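PDB 7OSK: arabinogalactan endo-1,4-beta-galactosidase from Ignisphaera aggregans, which probably hydrolyses internal beta-1,4-galactosidic links of arabinogalactan, the part described being its family 53 glycoside hydrolase catalytic domain with a bound calcium ion. Local coordinates for residues 363-366 / 367-370; 370-373 / 374-377; 139-143 / 144-148; 59-62 / 63-67; 110-114 / 115-119. One frame throughout, in Å; residues are numbered along the deposited sequence.

Contact 1: 363-366 / 367-370. With CA (calcium ion), chain C.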
loop_
_atom_site.group_PDB
_atom_site.type_symbol
_atom_site.label_atom_id
_atom_site.label_comp_id
_atom_site.label_asym_id
_atom_site.label_seq_id
_atom_site.Cartn_x
_atom_site.Cartn_y
_atom_site.Cartn_z
ATOM N N GLY A 363 -5.472 5.015 16.357
ATOM C CA GLY A 363 -5.228 6.243 15.625
ATOM C C GLY A 363 -3.992 6.133 14.754
ATOM O O GLY A 363 -3.375 5.071 14.666
ATOM N N TRP A 364 -3.632 7.236 14.105
ATOM C CA TRP A 364 -2.455 7.277 13.244
ATOM C C TRP A 364 -1.179 7.350 14.074
ATOM O O TRP A 364 -0.074 7.170 13.561
ATOM C CB TRP A 364 -2.524 8.480 12.306
ATOM C CG TRP A 364 -2.056 9.747 12.952
ATOM C CD1 TRP A 364 -2.756 10.536 13.818
ATOM C CD2 TRP A 364 -0.778 10.370 12.788
ATOM N NE1 TRP A 364 -1.991 11.612 14.204
ATOM C CE2 TRP A 364 -0.772 11.532 13.583
ATOM C CE3 TRP A 364 0.363 10.057 12.043
ATOM C CZ2 TRP A 364 0.326 12.380 13.653
ATOM C CZ3 TRP A 364 1.451 10.903 12.115
ATOM C CH2 TRP A 364 1.424 12.047 12.915
ATOM N N LYS A 365 -1.348 7.620 15.362
ATOM C CA LYS A 365 -0.233 7.831 16.270
ATOM C C LYS A 365 -0.697 7.501 17.678
ATOM O O LYS A 365 -1.880 7.637 17.989
ATOM C CB LYS A 365 0.261 9.279 16.180
ATOM C CG LYS A 365 1.512 9.588 16.980
ATOM C CD LYS A 365 1.930 11.039 16.788
ATOM C CE LYS A 365 3.208 11.360 17.545
ATOM N NZ LYS A 365 3.673 12.752 17.298
ATOM N N THR A 366 0.222 7.054 18.525
ATOM C CA THR A 366 -0.105 6.800 19.920
ATOM C C THR A 366 -0.611 8.085 20.568
ATOM O O THR A 366 0.084 9.104 20.582
ATOM C CB THR A 366 1.111 6.266 20.697
ATOM O OG1 THR A 366 1.463 4.970 20.197
ATOM C CG2 THR A 366 0.804 6.161 22.188
ATOM N N GLY A 367 -1.831 8.032 21.093
ATOM C CA GLY A 367 -2.429 9.172 21.764
ATOM C C GLY A 367 -3.339 9.996 20.872
ATOM O O GLY A 367 -4.256 10.655 21.362
ATOM N N GLU A 368 -3.089 9.960 19.566
ATOM C CA GLU A 368 -3.900 10.712 18.610
ATOM C C GLU A 368 -4.884 9.787 17.902
ATOM O O GLU A 368 -4.868 8.574 18.114
ATOM C CB GLU A 368 -3.009 11.432 17.597
ATOM C CG GLU A 368 -2.038 12.407 18.247
ATOM C CD GLU A 368 -1.351 13.326 17.255
ATOM O OE1 GLU A 368 -1.917 13.576 16.169
ATOM O OE2 GLU A 368 -0.243 13.811 17.570
ATOM N N GLY A 369 -5.736 10.370 17.064
ATOM C CA GLY A 369 -6.845 9.646 16.468
ATOM C C GLY A 369 -6.684 9.314 14.997
ATOM O O GLY A 369 -5.572 9.279 14.472
ATOM N N ASN A 370 -7.814 9.070 14.340
ATOM C CA ASN A 370 -7.837 8.660 12.940
ATOM C C ASN A 370 -8.102 9.837 11.997
ATOM O O ASN A 370 -9.086 10.553 12.173
ATOM C CB ASN A 370 -8.907 7.589 12.731
ATOM C CG ASN A 370 -8.708 6.805 11.449
ATOM O OD1 ASN A 370 -8.060 7.274 10.512
ATOM N ND2 ASN A 370 -9.266 5.602 11.400
HETATM CA CA CA C . -11.256 11.387 12.178
#

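Contact 2: 370-373 / 374-377. With CA (calcium ion), chain C.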
loop_
_atom_site.group_PDB
_atom_site.type_symbol
_atom_site.label_atom_id
_atom_site.label_comp_id
_atom_site.label_asym_id
_atom_site.label_seq_id
_atom_site.Cartn_x
_atom_site.Cartn_y
_atom_site.Cartn_z
ATOM N N ASN A 370 -7.814 9.070 14.340
ATOM C CA ASN A 370 -7.837 8.660 12.940
ATOM C C ASN A 370 -8.102 9.837 11.997
ATOM O O ASN A 370 -9.086 10.553 12.173
ATOM C CB ASN A 370 -8.907 7.589 12.731
ATOM C CG ASN A 370 -8.708 6.805 11.449
ATOM O OD1 ASN A 370 -8.060 7.274 10.512
ATOM N ND2 ASN A 370 -9.266 5.602 11.400
ATOM N N PRO A 371 -7.220 10.047 11.000
ATOM C CA PRO A 371 -7.446 11.089 9.997
ATOM C C PRO A 371 -7.930 10.546 8.651
ATOM O O PRO A 371 -7.877 11.272 7.659
ATOM C CB PRO A 371 -6.059 11.707 9.850
ATOM C CG PRO A 371 -5.147 10.516 9.980
ATOM C CD PRO A 371 -5.836 9.545 10.930
ATOM N N TRP A 372 -8.401 9.300 8.623
ATOM C CA TRP A 372 -8.618 8.596 7.361
ATOM C C TRP A 372 -9.949 7.837 7.291
ATOM O O TRP A 372 -10.276 7.250 6.258
ATOM C CB TRP A 372 -7.461 7.619 7.131
ATOM C CG TRP A 372 -7.276 7.204 5.703
ATOM C CD1 TRP A 372 -7.743 6.067 5.112
ATOM C CD2 TRP A 372 -6.565 7.920 4.687
ATOM N NE1 TRP A 372 -7.368 6.030 3.792
ATOM C CE2 TRP A 372 -6.644 7.159 3.506
ATOM C CE3 TRP A 372 -5.869 9.132 4.661
ATOM C CZ2 TRP A 372 -6.055 7.567 2.313
ATOM C CZ3 TRP A 372 -5.287 9.536 3.474
ATOM C CH2 TRP A 372 -5.383 8.755 2.318
ATOM N N GLU A 373 -10.723 7.859 8.374
ATOM C CA GLU A 373 -11.886 6.979 8.480
ATOM C C GLU A 373 -12.953 7.286 7.428
ATOM O O GLU A 373 -13.758 6.417 7.087
ATOM C CB GLU A 373 -12.504 7.051 9.887
ATOM C CG GLU A 373 -13.320 8.305 10.215
ATOM C CD GLU A 373 -12.540 9.370 10.969
ATOM O OE1 GLU A 373 -11.297 9.263 11.085
ATOM O OE2 GLU A 373 -13.187 10.324 11.450
ATOM N N ASN A 374 -12.957 8.512 6.911
ATOM C CA ASN A 374 -13.905 8.884 5.866
ATOM C C ASN A 374 -13.397 8.473 4.488
ATOM O O ASN A 374 -14.019 8.788 3.475
ATOM C CB ASN A 374 -14.196 10.391 5.891
ATOM C CG ASN A 374 -12.981 11.232 5.556
ATOM O OD1 ASN A 374 -11.856 10.895 5.921
ATOM N ND2 ASN A 374 -13.208 12.343 4.860
ATOM N N GLN A 375 -12.263 7.774 4.463
ATOM C CA GLN A 375 -11.698 7.241 3.225
ATOM C C GLN A 375 -11.576 5.721 3.268
ATOM O O GLN A 375 -11.061 5.113 2.335
ATOM C CB GLN A 375 -10.324 7.848 2.949
ATOM C CG GLN A 375 -10.349 9.302 2.527
ATOM C CD GLN A 375 -9.018 9.758 1.964
ATOM O OE1 GLN A 375 -8.439 10.740 2.427
ATOM N NE2 GLN A 375 -8.527 9.045 0.957
ATOM N N ALA A 376 -12.035 5.109 4.354
ATOM C CA ALA A 376 -12.046 3.654 4.458
ATOM C C ALA A 376 -13.194 3.089 3.632
ATOM O O ALA A 376 -14.031 3.838 3.135
ATOM C CB ALA A 376 -12.166 3.222 5.912
ATOM N N LEU A 377 -13.223 1.768 3.475
ATOM C CA LEU A 377 -14.311 1.106 2.758
ATOM C C LEU A 377 -15.351 0.558 3.737
ATOM O O LEU A 377 -16.280 -0.149 3.341
ATOM C CB LEU A 377 -13.761 -0.014 1.870
ATOM C CG LEU A 377 -12.870 0.448 0.712
ATOM C CD1 LEU A 377 -12.241 -0.738 -0.005
ATOM C CD2 LEU A 377 -13.658 1.295 -0.275
HETATM CA CA CA C . -11.256 11.387 12.178
#

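Contact 3: 139-143 / 144-148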
loop_
_atom_site.group_PDB
_atom_site.type_symbol
_atom_site.label_atom_id
_atom_site.label_comp_id
_atom_site.label_asym_id
_atom_site.label_seq_id
_atom_site.Cartn_x
_atom_site.Cartn_y
_atom_site.Cartn_z
ATOM N N ASP A 139 11.465 2.552 11.256
ATOM C CA ASP A 139 10.755 2.128 12.459
ATOM C C ASP A 139 9.329 2.664 12.453
ATOM O O ASP A 139 8.488 2.206 13.222
ATOM C CB ASP A 139 11.481 2.590 13.726
ATOM C CG ASP A 139 12.649 1.689 14.097
ATOM O OD1 ASP A 139 12.629 0.492 13.739
ATOM O OD2 ASP A 139 13.590 2.177 14.755
ATOM N N TRP A 140 9.054 3.634 11.589
ATOM C CA TRP A 140 7.703 4.166 11.471
ATOM C C TRP A 140 7.449 4.679 10.052
ATOM O O TRP A 140 8.107 4.234 9.113
ATOM C CB TRP A 140 7.482 5.272 12.508
ATOM C CG TRP A 140 6.079 5.329 13.066
ATOM C CD1 TRP A 140 5.248 4.274 13.321
ATOM C CD2 TRP A 140 5.352 6.508 13.432
ATOM N NE1 TRP A 140 4.050 4.724 13.822
ATOM C CE2 TRP A 140 4.088 6.092 13.900
ATOM C CE3 TRP A 140 5.644 7.875 13.408
ATOM C CZ2 TRP A 140 3.121 6.992 14.339
ATOM C CZ3 TRP A 140 4.681 8.767 13.842
ATOM C CH2 TRP A 140 3.436 8.323 14.302
ATOM N N TRP A 141 6.494 5.599 9.903
ATOM C CA TRP A 141 6.060 6.077 8.586
ATOM C C TRP A 141 7.220 6.499 7.691
ATOM O O TRP A 141 8.144 7.184 8.133
ATOM C CB TRP A 141 5.101 7.260 8.729
ATOM C CG TRP A 141 3.862 6.957 9.504
ATOM C CD1 TRP A 141 3.608 7.293 10.798
ATOM C CD2 TRP A 141 2.701 6.260 9.037
ATOM N NE1 TRP A 141 2.363 6.851 11.170
ATOM C CE2 TRP A 141 1.784 6.213 10.105
ATOM C CE3 TRP A 141 2.345 5.676 7.818
ATOM C CZ2 TRP A 141 0.538 5.603 9.994
ATOM C CZ3 TRP A 141 1.107 5.070 7.710
ATOM C CH2 TRP A 141 0.220 5.038 8.792
ATOM N N ALA A 142 7.154 6.083 6.429
ATOM C CA ALA A 142 8.139 6.481 5.434
ATOM C C ALA A 142 7.456 6.890 4.132
ATOM O O ALA A 142 6.553 6.208 3.645
ATOM C CB ALA A 142 9.128 5.355 5.182
ATOM N N ASP A 143 7.890 8.022 3.589
ATOM C CA ASP A 143 7.397 8.526 2.314
ATOM C C ASP A 143 8.468 9.474 1.769
ATOM O O ASP A 143 9.522 9.612 2.385
ATOM C CB ASP A 143 6.041 9.209 2.496
ATOM C CG ASP A 143 6.092 10.348 3.484
ATOM O OD1 ASP A 143 6.673 11.401 3.151
ATOM O OD2 ASP A 143 5.540 10.189 4.594
ATOM N N PRO A 144 8.224 10.122 0.615
ATOM C CA PRO A 144 9.298 10.956 0.057
ATOM C C PRO A 144 9.675 12.185 0.885
ATOM O O PRO A 144 10.540 12.936 0.438
ATOM C CB PRO A 144 8.727 11.388 -1.298
ATOM C CG PRO A 144 7.763 10.316 -1.655
ATOM C CD PRO A 144 7.132 9.934 -0.356
ATOM N N SER A 145 9.057 12.386 2.046
ATOM C CA SER A 145 9.390 13.523 2.906
ATOM C C SER A 145 10.109 13.066 4.177
ATOM O O SER A 145 10.746 13.867 4.860
ATOM C CB SER A 145 8.130 14.310 3.268
ATOM O OG SER A 145 7.289 13.568 4.133
ATOM N N LYS A 146 10.005 11.777 4.487
ATOM C CA LYS A 146 10.686 11.204 5.644
ATOM C C LYS A 146 11.060 9.752 5.371
ATOM O O LYS A 146 10.207 8.939 5.032
ATOM C CB LYS A 146 9.808 11.310 6.899
ATOM C CG LYS A 146 8.425 10.674 6.770
ATOM C CD LYS A 146 7.447 11.273 7.773
ATOM C CE LYS A 146 6.090 10.585 7.719
ATOM N NZ LYS A 146 5.213 10.948 8.874
ATOM N N GLN A 147 12.348 9.445 5.502
ATOM C CA GLN A 147 12.853 8.088 5.316
ATOM C C GLN A 147 13.852 7.764 6.420
ATOM O O GLN A 147 15.032 7.537 6.157
ATOM C CB GLN A 147 13.511 7.931 3.942
ATOM C CG GLN A 147 12.553 8.038 2.761
ATOM C CD GLN A 147 11.787 6.752 2.490
ATOM O OE1 GLN A 147 12.141 5.683 2.990
ATOM N NE2 GLN A 147 10.731 6.850 1.693
ATOM N N SER A 148 13.372 7.749 7.658
ATOM C CA SER A 148 14.241 7.553 8.811
ATOM C C SER A 148 14.839 6.153 8.843
ATOM O O SER A 148 14.117 5.157 8.758
ATOM C CB SER A 148 13.474 7.807 10.110
ATOM O OG SER A 148 13.040 9.152 10.194
HETATM O O HOH W 1 13.099 4.963 12.044
HETATM O O HOH W 2 10.602 6.931 7.965
#

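Contact 4: 59-62 / 63-67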
loop_
_atom_site.group_PDB
_atom_site.type_symbol
_atom_site.label_atom_id
_atom_site.label_comp_id
_atom_site.label_asym_id
_atom_site.label_seq_id
_atom_site.Cartn_x
_atom_site.Cartn_y
_atom_site.Cartn_z
ATOM N N ALA A 59 -5.637 -3.129 10.325
ATOM C CA ALA A 59 -6.686 -4.034 10.784
ATOM C C ALA A 59 -6.259 -4.878 11.989
ATOM O O ALA A 59 -6.973 -4.914 12.988
ATOM C CB ALA A 59 -7.145 -4.935 9.640
ATOM N N PRO A 60 -5.094 -5.550 11.908
ATOM C CA PRO A 60 -4.704 -6.439 13.009
ATOM C C PRO A 60 -4.687 -5.756 14.375
ATOM O O PRO A 60 -5.121 -6.360 15.353
ATOM C CB PRO A 60 -3.293 -6.887 12.611
ATOM C CG PRO A 60 -3.271 -6.765 11.134
ATOM C CD PRO A 60 -4.079 -5.542 10.839
ATOM N N TRP A 61 -4.206 -4.518 14.434
ATOM C CA TRP A 61 -4.174 -3.765 15.685
ATOM C C TRP A 61 -5.587 -3.454 16.175
ATOM O O TRP A 61 -5.886 -3.592 17.359
ATOM C CB TRP A 61 -3.374 -2.472 15.501
ATOM C CG TRP A 61 -3.298 -1.596 16.723
ATOM C CD1 TRP A 61 -3.853 -0.360 16.878
ATOM C CD2 TRP A 61 -2.620 -1.887 17.952
ATOM N NE1 TRP A 61 -3.564 0.136 18.124
ATOM C CE2 TRP A 61 -2.808 -0.782 18.804
ATOM C CE3 TRP A 61 -1.873 -2.976 18.415
ATOM C CZ2 TRP A 61 -2.279 -0.732 20.093
ATOM C CZ3 TRP A 61 -1.348 -2.925 19.696
ATOM C CH2 TRP A 61 -1.554 -1.810 20.520
ATOM N N ILE A 62 -6.452 -3.044 15.251
ATOM C CA ILE A 62 -7.845 -2.733 15.567
ATOM C C ILE A 62 -8.558 -3.932 16.198
ATOM O O ILE A 62 -9.294 -3.781 17.173
ATOM C CB ILE A 62 -8.614 -2.285 14.301
ATOM C CG1 ILE A 62 -8.061 -0.946 13.804
ATOM C CG2 ILE A 62 -10.114 -2.166 14.581
ATOM C CD1 ILE A 62 -8.641 -0.472 12.475
ATOM N N ILE A 63 -8.338 -5.116 15.634
ATOM C CA ILE A 63 -8.983 -6.334 16.119
ATOM C C ILE A 63 -8.510 -6.682 17.531
ATOM O O ILE A 63 -9.288 -7.173 18.353
ATOM C CB ILE A 63 -8.708 -7.525 15.174
ATOM C CG1 ILE A 63 -9.203 -7.206 13.760
ATOM C CG2 ILE A 63 -9.385 -8.796 15.689
ATOM C CD1 ILE A 63 -8.763 -8.203 12.704
ATOM N N GLU A 64 -7.236 -6.427 17.810
ATOM C CA GLU A 64 -6.665 -6.730 19.116
ATOM C C GLU A 64 -7.283 -5.858 20.203
ATOM O O GLU A 64 -7.404 -6.280 21.352
ATOM C CB GLU A 64 -5.144 -6.544 19.093
ATOM C CG GLU A 64 -4.407 -7.616 18.294
ATOM C CD GLU A 64 -2.910 -7.369 18.210
ATOM O OE1 GLU A 64 -2.407 -6.513 18.965
ATOM O OE2 GLU A 64 -2.240 -8.034 17.389
ATOM N N LEU A 65 -7.679 -4.645 19.833
ATOM C CA LEU A 65 -8.260 -3.707 20.786
ATOM C C LEU A 65 -9.739 -3.996 21.040
ATOM O O LEU A 65 -10.294 -3.559 22.049
ATOM C CB LEU A 65 -8.088 -2.269 20.288
ATOM C CG LEU A 65 -6.652 -1.776 20.086
ATOM C CD1 LEU A 65 -6.649 -0.310 19.680
ATOM C CD2 LEU A 65 -5.800 -1.987 21.332
ATOM N N GLY A 66 -10.367 -4.728 20.123
ATOM C CA GLY A 66 -11.766 -5.100 20.254
ATOM C C GLY A 66 -12.636 -4.572 19.129
ATOM O O GLY A 66 -13.864 -4.622 19.212
ATOM N N GLY A 67 -12.005 -4.062 18.076
ATOM C CA GLY A 67 -12.731 -3.556 16.927
ATOM C C GLY A 67 -13.404 -4.666 16.142
ATOM O O GLY A 67 -12.847 -5.755 15.997
#

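Contact 5: 110-114 / 115-119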
loop_
_atom_site.group_PDB
_atom_site.type_symbol
_atom_site.label_atom_id
_atom_site.label_comp_id
_atom_site.label_asym_id
_atom_site.label_seq_id
_atom_site.Cartn_x
_atom_site.Cartn_y
_atom_site.Cartn_z
ATOM N N GLY A 110 -1.037 1.639 13.590
ATOM C CA GLY A 110 -1.232 0.227 13.314
ATOM C C GLY A 110 -0.213 -0.661 14.008
ATOM O O GLY A 110 -0.453 -1.853 14.187
ATOM N N ASN A 111 0.918 -0.079 14.402
ATOM C CA ASN A 111 1.991 -0.831 15.050
ATOM C C ASN A 111 2.364 -2.066 14.239
ATOM O O ASN A 111 2.260 -3.198 14.716
ATOM C CB ASN A 111 1.573 -1.223 16.463
ATOM C CG ASN A 111 1.294 -0.019 17.332
ATOM O OD1 ASN A 111 1.983 0.993 17.235
ATOM N ND2 ASN A 111 0.271 -0.113 18.176
ATOM N N CYS A 112 2.809 -1.825 13.010
ATOM C CA CYS A 112 2.947 -2.877 12.015
ATOM C C CYS A 112 4.308 -3.571 12.044
ATOM O O CYS A 112 5.038 -3.555 11.053
ATOM C CB CYS A 112 2.700 -2.290 10.625
ATOM S SG CYS A 112 1.130 -1.409 10.492
ATOM N N ASP A 113 4.644 -4.189 13.172
ATOM C CA ASP A 113 5.889 -4.940 13.270
ATOM C C ASP A 113 5.716 -6.306 12.610
ATOM O O ASP A 113 4.599 -6.713 12.291
ATOM C CB ASP A 113 6.331 -5.090 14.730
ATOM C CG ASP A 113 5.356 -5.899 15.562
ATOM O OD1 ASP A 113 4.188 -6.031 15.150
ATOM O OD2 ASP A 113 5.760 -6.397 16.635
ATOM N N LEU A 114 6.827 -7.006 12.410
ATOM C CA LEU A 114 6.832 -8.237 11.624
ATOM C C LEU A 114 5.966 -9.350 12.229
ATOM O O LEU A 114 5.248 -10.030 11.498
ATOM C CB LEU A 114 8.271 -8.732 11.446
ATOM C CG LEU A 114 8.479 -9.930 10.518
ATOM C CD1 LEU A 114 8.197 -9.547 9.071
ATOM C CD2 LEU A 114 9.893 -10.476 10.671
ATOM N N PRO A 115 6.030 -9.548 13.560
ATOM C CA PRO A 115 5.191 -10.600 14.149
ATOM C C PRO A 115 3.687 -10.377 13.957
ATOM O O PRO A 115 2.983 -11.336 13.639
ATOM C CB PRO A 115 5.556 -10.546 15.637
ATOM C CG PRO A 115 6.919 -9.973 15.669
ATOM C CD PRO A 115 6.948 -8.969 14.559
ATOM N N ARG A 116 3.207 -9.149 14.148
ATOM C CA ARG A 116 1.779 -8.862 14.009
ATOM C C ARG A 116 1.338 -8.880 12.549
ATOM O O ARG A 116 0.239 -9.332 12.234
ATOM C CB ARG A 116 1.433 -7.507 14.637
ATOM C CG ARG A 116 0.091 -6.942 14.185
ATOM C CD ARG A 116 -0.516 -5.966 15.191
ATOM N NE ARG A 116 0.481 -5.116 15.842
ATOM C CZ ARG A 116 0.810 -5.170 17.132
ATOM N NH1 ARG A 116 0.229 -6.035 17.958
ATOM N NH2 ARG A 116 1.732 -4.343 17.606
ATOM N N MET A 117 2.193 -8.387 11.661
ATOM C CA MET A 117 1.871 -8.341 10.240
ATOM C C MET A 117 1.908 -9.728 9.614
ATOM O O MET A 117 1.121 -10.032 8.722
ATOM C CB MET A 117 2.839 -7.415 9.504
ATOM C CG MET A 117 2.645 -5.942 9.816
ATOM S SD MET A 117 1.040 -5.317 9.280
ATOM C CE MET A 117 0.096 -5.427 10.800
ATOM N N THR A 118 2.824 -10.568 10.082
ATOM C CA THR A 118 2.980 -11.908 9.531
ATOM C C THR A 118 1.792 -12.796 9.896
ATOM O O THR A 118 1.390 -13.659 9.113
ATOM C CB THR A 118 4.286 -12.567 10.025
ATOM O OG1 THR A 118 5.411 -11.802 9.568
ATOM C CG2 THR A 118 4.413 -13.995 9.505
ATOM N N ASP A 119 1.233 -12.585 11.083
ATOM C CA ASP A 119 0.108 -13.392 11.539
ATOM C C ASP A 119 -1.121 -13.144 10.677
ATOM O O ASP A 119 -1.907 -14.057 10.430
ATOM C CB ASP A 119 -0.222 -13.098 13.003
ATOM C CG ASP A 119 -1.468 -13.828 13.471
ATOM O OD1 ASP A 119 -1.374 -15.039 13.767
ATOM O OD2 ASP A 119 -2.542 -13.193 13.531
#

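Contact 1: 363-366 / 367-370
Trp364 NE1 donates to Glu368 OE1 over 2.8 Å, the side-chain link of a compact loop in which the chain folds back on itself. The oxygen lies in the indole plane, at its edge, but the carboxylate is met from above its own plane, ring and carboxylate standing 75° apart; the two side chains run alongside, pointing the same way. Trp364 CG is wedged between its backbone N and carbonyl carbon (chi1 82°), which sets CD1 beside Gly369 O and puts one ring face over Lys365 CB. The next shell is backbone: Trp364 N bonds to Gly369 O at 2.8 Å, while Glu368 N to Lys365 O, at 3.1 Å, closes a type II beta turn. Gly367 supplies the positive phi of that turn (96°), where any CB would press on the preceding carbonyl oxygen. Farther out, Thr366 OG1 is hydrogen-bonded to Pro106 O, the Trp364 ring meets His305, and Asn370 O binds the calcium ion at 2.3 Å together with Asp301, Asp303, His305, Asn307 and Glu373. A leucine in place of Trp364 would probably leave Glu368 OE1 without its indole donor and its carboxylate freer to turn. Lys365 NZ stays 4.1 Å from Glu368 OE2, beyond salt-bridge range, so among these residues the direct bond to the carboxylate is the neutral indole N-H, while the nearby positive charge probably favours its ionised form.

Contact 2: 370-373 / 374-377
Gln375 lies obliquely over one face of the Trp372 indole, its CB above the five-membered ring and its amide above the six-membered one. CB is 3.7 Å from the five-ring centroid and 16° off the normal, which qualifies as a CH-pi contact. Beyond it the extended chain carries the amide toward the rim, its plane 32° from that of the ring, with NE2 3.2 Å from Trp372 CZ2. Trp372 CG stands opposite its backbone N (chi1 -159°), which brings the indole under the residue three places on. Gln375 NE2 bonds to Tyr265 OH, and the indole NE1 finds its partner at Trp352. In the backbone, Gln375 N bonds to Trp372 O at 2.7 Å, and Ala376 N adds a weak bond to Glu373 O. Glu373, bent at chi2, turns the other way and chelates the calcium ion with OE1 at 2.4 Å and OE2 at 2.3 Å; its carboxylate also has a polar partner in Ser302. Before it, Asn370 OD1 accepts from Trp372 N at 2.8 Å, an Asx turn that shapes the loop between two metal ligands. With Asp301, Asp303, His305 and Asn307 from the loop after strand 287-293, the arrangement is a calcium site tying together the loops that follow the last two strands of the family 53 TIM barrel.

Contact 3: 139-143 / 144-148
The Asp143 carboxylate serves two residues of the turn it starts: OD1 takes Ser145 N at 2.8 Å, on the anti side and 27° out of the plane, and OD2 lies against Lys146 CE. Of the other flat groups, Trp140 has Trp141 CD1 over the centre of one face, and Trp140 CZ3 in turn sits at the Trp141 edge; Trp96 meets both rings. The motif is a type I beta turn from Asp143 to Lys146, closed by a single antiparallel hydrogen-bonded bridge: Asp143 N to Lys146 O measures 2.9 Å and Lys146 N to Asp143 O 3.1 Å. Asp143 CG is tucked between backbone N and carbonyl carbon (chi1 58°), and this brings OD1 back over the turn, where Ser145 OG also donates to it, at a shortness that is doubtful. With an alanine in place of Asp143, Ser145 N would probably be left without its side-chain acceptor and Lys146 CE without the carboxylate beside it. Lys146 extends past Asp143 and brings CE to 3.6 Å from Trp141 CB; its NZ bonds to a hexanediol, probably from the crystallisation liquor. Gln147 NE2 has its main partner in Asn190 O and adds a weak bond to Asp143 O. Farther from the turn, water takes over from direct pairing: one molecule donates to Trp141 O and accepts from Ser148 N at 2.9 Å.

Contact 4: 59-62 / 63-67
Trp61 CG lies anti to the backbone N (chi1 179°) and Leu65 CG anti to its carbonyl carbon (chi1 -61°), and these two torsions bring the leucine branch over one indole face a helical turn later. The geometry supports a CH-pi contact: Leu65 CG is 4.3 Å from the centroid of the five-membered ring, 17° off the normal. Leu65 CD1 comes to 3.5 Å from Trp61 NE1, and Leu65 CD2 to 3.9 Å from Trp61 CZ2, offset toward the rim. The indole N-H is spent on Gly361 O, so the ring is fixed at one end by a hydrogen bond and on its face by the leucine. Glu64, whose extended side chain crosses Trp61 at about a right angle, sets OE1 3.6 Å from Trp61 CE3, but the charge of that oxygen is met by Arg116 in a salt bridge to helix 114-126. Pro60 packs on the same helix, against Met117 and Phe120. Along the backbone, Ile63 N to Ala59 O, at 3.0 Å, begins the run of i to i+4 bonds, continued by Glu64 N to Pro60 O and Leu65 N to Trp61 O. The run ends where Gly67 N turns back to Ile62 O at 2.9 Å and Gly66 N to Ile63 O at 3.2 Å. Gly66 is the C-prime residue, with a positive phi that by itself calls for glycine. This is a Schellman motif, here finishing the short helix that follows the first strand of the TIM barrel.

Contact 5: 110-114 / 115-119
The chain leaves an inverse gamma turn centred on Cys112 and enters helix 114-126 at Asp113, the N-cap, where Met117 N to Asp113 O, at 3.0 Å, is an early helical bond. Arg116 reaches back along this approach and grips one backbone oxygen side-on: NE is 2.8 Å and NH2 3.2 Å from Asn111 O, which lies in the guanidinium plane. The NH2 bond falls on a lone pair in the carbonyl plane, whereas NE comes in tilted by 29°, so two donors fix both the loop carbonyl and the rotation of the guanidinium. The bend at chi3 (38°) is what swings the group back toward Asn111. Asp113 OD1 lies over one guanidinium face, 3.9 Å from Arg116 NH2; this is a long salt bridge of charge alone, with no N-H aimed at the oxygen. The same OD1 caps the helix through a weak bond from Arg116 N at 3.4 Å. At the next residue, Leu114 O is held from both faces of its plane by Thr118, one turn further along: Thr118 N is at 2.9 Å and Thr118 OG1 at 2.6 Å, so the hydroxyl donates within its own helix. On the inner side Met117 SD packs against Cys112 CB at 3.7 Å. Around this helix start, Met117 touches Leu93 and Val95 of strand 90-95, Leu114, Pro115 and Thr118 lie against Tyr175 of helix 158-178, and Arg116 packs on Pro60 and Trp61 of helix 59-65.

Along the chain the order is contact 4, contact 5, contact 3, contact 1 and contact 2, all in connections of one eight-stranded parallel TIM barrel, after strands 51-55, 90-95, 130-135 and, for the last two, 346-352. Contacts 1 and 2 share Asn370 and the calcium ion, their centres about 12 Å apart. Contacts 4 and 5, also about 12 Å apart, touch through helices 59-65 and 114-126, with Pro60 CG 3.6 Å from Met117 CE. Contact 3 reaches contact 1 through Trp140 and Trp141, which pack on Trp364 and Lys365. The first and last strands adjoin in the closed barrel, so contact 4 comes within about 6 Å (nearest atoms) of contact 1, and the calcium ion probably steadies the loop after strand 346-352.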